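Hypothetical protein VC0802 (Vibrio cholerae, PDB 1ZVP) is of unknown function, but may be a transport protein and contains two ACT-family regions. Local coordinates at residues D35-A43 / L51-K59. Residues are numbered along the deposited sequence; the frame is centred on the assembly and turned at random.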
loop_
_atom_site.group_PDB
_atom_site.type_symbol
_atom_site.label_atom_id
_atom_site.label_comp_id
_atom_site.label_asym_id
_atom_site.label_seq_id
_atom_site.Cartn_x
_atom_site.Cartn_y
_atom_site.Cartn_z
ATOM N N ASP D 35 -11.343 15.015 13.548
ATOM C CA ASP D 35 -11.149 14.752 14.982
ATOM C C ASP D 35 -9.698 14.396 15.343
ATOM O O ASP D 35 -9.280 14.571 16.493
ATOM C CB ASP D 35 -12.057 13.601 15.449
ATOM C CG ASP D 35 -13.550 13.880 15.243
ATOM O OD1 ASP D 35 -14.021 14.974 15.632
ATOM O OD2 ASP D 35 -14.258 12.986 14.716
ATOM N N TYR D 36 -8.939 13.892 14.368
ATOM C CA TYR D 36 -7.628 13.292 14.636
ATOM C C TYR D 36 -6.441 14.037 14.022
ATOM O O TYR D 36 -5.296 13.611 14.165
ATOM C CB TYR D 36 -7.625 11.820 14.207
ATOM C CG TYR D 36 -8.603 10.962 14.981
ATOM C CD1 TYR D 36 -8.231 10.357 16.183
ATOM C CD2 TYR D 36 -9.901 10.761 14.515
ATOM C CE1 TYR D 36 -9.130 9.570 16.905
ATOM C CE2 TYR D 36 -10.812 9.975 15.227
ATOM C CZ TYR D 36 -10.421 9.383 16.423
ATOM O OH TYR D 36 -11.313 8.602 17.128
ATOM N N LEU D 37 -6.724 15.153 13.356
ATOM C CA LEU D 37 -5.703 15.987 12.714
ATOM C C LEU D 37 -4.521 16.345 13.617
ATOM O O LEU D 37 -3.377 16.357 13.159
ATOM C CB LEU D 37 -6.346 17.268 12.162
ATOM C CG LEU D 37 -6.607 17.461 10.659
ATOM C CD1 LEU D 37 -6.794 16.163 9.911
ATOM C CD2 LEU D 37 -7.809 18.377 10.451
ATOM N N SER D 38 -4.805 16.634 14.888
ATOM C CA SER D 38 -3.780 17.044 15.858
ATOM C C SER D 38 -2.768 15.941 16.158
ATOM O O SER D 38 -1.685 16.216 16.679
ATOM C CB SER D 38 -4.424 17.528 17.161
ATOM O OG SER D 38 -5.259 16.520 17.705
ATOM N N LEU D 39 -3.122 14.700 15.831
ATOM C CA LEU D 39 -2.210 13.568 15.974
ATOM C C LEU D 39 -1.159 13.517 14.856
ATOM O O LEU D 39 -0.143 12.825 14.984
ATOM C CB LEU D 39 -2.987 12.249 16.032
ATOM C CG LEU D 39 -3.944 12.022 17.203
ATOM C CD1 LEU D 39 -4.639 10.680 17.064
ATOM C CD2 LEU D 39 -3.209 12.107 18.526
ATOM N N GLU D 40 -1.416 14.260 13.775
ATOM C CA GLU D 40 -0.528 14.368 12.608
ATOM C C GLU D 40 -0.152 13.014 12.003
ATOM O O GLU D 40 1.036 12.686 11.915
ATOM C CB GLU D 40 0.734 15.159 12.948
ATOM C CG GLU D 40 0.505 16.644 13.164
ATOM C CD GLU D 40 1.543 17.262 14.096
ATOM O OE1 GLU D 40 1.218 18.281 14.747
ATOM O OE2 GLU D 40 2.677 16.728 14.192
ATOM N N PRO D 41 -1.161 12.226 11.585
ATOM C CA PRO D 41 -0.885 10.903 11.041
ATOM C C PRO D 41 -0.107 10.978 9.726
ATOM O O PRO D 41 -0.389 11.841 8.895
ATOM C CB PRO D 41 -2.284 10.324 10.811
ATOM C CG PRO D 41 -3.169 11.499 10.684
ATOM C CD PRO D 41 -2.606 12.523 11.594
ATOM N N ILE D 42 0.867 10.087 9.548
ATOM C CA ILE D 42 1.656 10.060 8.323
ATOM C C ILE D 42 0.812 9.497 7.189
ATOM O O ILE D 42 1.006 9.856 6.028
ATOM C CB ILE D 42 2.988 9.286 8.496
ATOM C CG1 ILE D 42 3.928 9.566 7.320
ATOM C CG2 ILE D 42 2.748 7.784 8.712
ATOM C CD1 ILE D 42 5.281 8.917 7.439
ATOM N N ALA D 43 -0.138 8.635 7.541
ATOM C CA ALA D 43 -1.032 8.020 6.569
ATOM C C ALA D 43 -2.444 7.885 7.118
ATOM O O ALA D 43 -2.654 7.853 8.328
ATOM C CB ALA D 43 -0.502 6.661 6.126
ATOM N N LEU D 51 -11.760 4.475 10.254
ATOM C CA LEU D 51 -10.584 5.210 9.786
ATOM C C LEU D 51 -9.305 4.562 10.270
ATOM O O LEU D 51 -9.105 4.410 11.473
ATOM C CB LEU D 51 -10.648 6.653 10.280
ATOM C CG LEU D 51 -9.634 7.687 9.809
ATOM C CD1 LEU D 51 -9.866 8.083 8.358
ATOM C CD2 LEU D 51 -9.753 8.897 10.703
ATOM N N THR D 52 -8.450 4.165 9.329
ATOM C CA THR D 52 -7.087 3.714 9.649
ATOM C C THR D 52 -6.191 4.937 9.803
ATOM O O THR D 52 -6.188 5.821 8.941
ATOM C CB THR D 52 -6.493 2.770 8.553
ATOM O OG1 THR D 52 -7.322 1.612 8.387
ATOM C CG2 THR D 52 -5.069 2.321 8.911
ATOM N N LEU D 53 -5.453 4.997 10.908
ATOM C CA LEU D 53 -4.424 6.012 11.084
ATOM C C LEU D 53 -3.089 5.322 11.234
ATOM O O LEU D 53 -2.989 4.331 11.945
ATOM C CB LEU D 53 -4.682 6.884 12.322
ATOM C CG LEU D 53 -5.990 7.678 12.459
ATOM C CD1 LEU D 53 -6.104 8.291 13.867
ATOM C CD2 LEU D 53 -6.135 8.754 11.375
ATOM N N VAL D 54 -2.071 5.834 10.549
ATOM C CA VAL D 54 -0.696 5.394 10.776
ATOM C C VAL D 54 0.011 6.555 11.457
ATOM O O VAL D 54 0.084 7.651 10.918
ATOM C CB VAL D 54 0.044 4.936 9.471
ATOM C CG1 VAL D 54 1.381 4.307 9.805
ATOM C CG2 VAL D 54 -0.787 3.944 8.698
ATOM N N LEU D 55 0.512 6.288 12.655
ATOM C CA LEU D 55 0.950 7.314 13.581
ATOM C C LEU D 55 2.271 6.929 14.189
ATOM O O LEU D 55 2.554 5.745 14.344
ATOM C CB LEU D 55 -0.053 7.423 14.736
ATOM C CG LEU D 55 -1.480 7.889 14.471
ATOM C CD1 LEU D 55 -2.426 7.262 15.458
ATOM C CD2 LEU D 55 -1.531 9.391 14.572
ATOM N N GLU D 56 3.062 7.938 14.551
ATOM C CA GLU D 56 4.215 7.764 15.423
ATOM C C GLU D 56 3.796 7.032 16.699
ATOM O O GLU D 56 2.708 7.265 17.221
ATOM C CB GLU D 56 4.803 9.127 15.776
ATOM C CG GLU D 56 5.851 9.631 14.813
ATOM C CD GLU D 56 7.266 9.517 15.377
ATOM O OE1 GLU D 56 7.989 10.543 15.342
ATOM O OE2 GLU D 56 7.654 8.418 15.864
ATOM N N ALA D 57 4.658 6.152 17.199
ATOM C CA ALA D 57 4.328 5.285 18.329
ATOM C C ALA D 57 3.793 6.038 19.548
ATOM O O ALA D 57 2.729 5.696 20.069
ATOM C CB ALA D 57 5.526 4.433 18.716
ATOM N N GLU D 58 4.519 7.061 19.993
ATOM C CA GLU D 58 4.138 7.787 21.207
ATOM C C GLU D 58 3.139 8.925 21.012
ATOM O O GLU D 58 2.625 9.446 21.988
ATOM C CB GLU D 58 5.367 8.259 22.009
ATOM C CG GLU D 58 6.470 8.946 21.201
ATOM C CD GLU D 58 6.005 10.227 20.510
ATOM O OE1 GLU D 58 5.801 11.249 21.218
ATOM O OE2 GLU D 58 5.851 10.205 19.260
ATOM N N LYS D 59 2.875 9.309 19.763
ATOM C CA LYS D 59 1.756 10.199 19.438
ATOM C C LYS D 59 0.445 9.448 19.607
ATOM O O LYS D 59 -0.558 10.020 20.012
ATOM C CB LYS D 59 1.859 10.718 18.000
ATOM C CG LYS D 59 2.055 12.223 17.836
ATOM C CD LYS D 59 3.468 12.672 18.193
ATOM C CE LYS D 59 4.013 13.689 17.192
ATOM N NZ LYS D 59 4.358 13.029 15.891
HETATM O O HOH W 1 1.835 10.663 14.463
#
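Opposite the single residue V54 stand two, I42 and A43, a classic beta bulge, where the loop 35-43 enters the outer strand of this chain's three-stranded antiparallel sheet within the ACT family region. Two backbone bonds define it. I42 N donates to V54 O at 2.9 Å, nearly in line with the carbonyl although the N-H itself is bent to 133°. V54 N returns a much straighter bond to A43 O, N-H...O 175°, its donor standing above the carbonyl plane. Both polar backbone atoms of V54 are therefore satisfied by the bulge, while the neighbours L53 and L55 bond to C27 and V25 on the other flanking strand. A43 also pairs with a strand of the second subunit, which carries the sheet across the interface.

On one face, A43 CB meets V54 CG2 at 3.8 Å; I42 CG2 rests on the other methyl of that valine, V54 CG1, at 3.9 Å. Y36, L39 and P41 pack instead against L53 and L55. With CG anti to the carbonyl carbon (chi1 -58°), L53 brings CD1 to 3.8 Å from Y36 CD1, the two side chains crossing at about a right angle, and turns CD2 to P41. L39 CD1 lies at the edge of the Y36 ring, in its plane, while Y36 OH is bonded to N30 O. L55 CD2 touches both L39 CB, at 3.5 Å, and P41 CB.

E40 OE2 and K59 NZ have opposite charges but, 4.4 Å apart, form no salt bridge. A water bridges the segments, donating to L39 O and accepting from E56 N, each 3.0 Å from its oxygen.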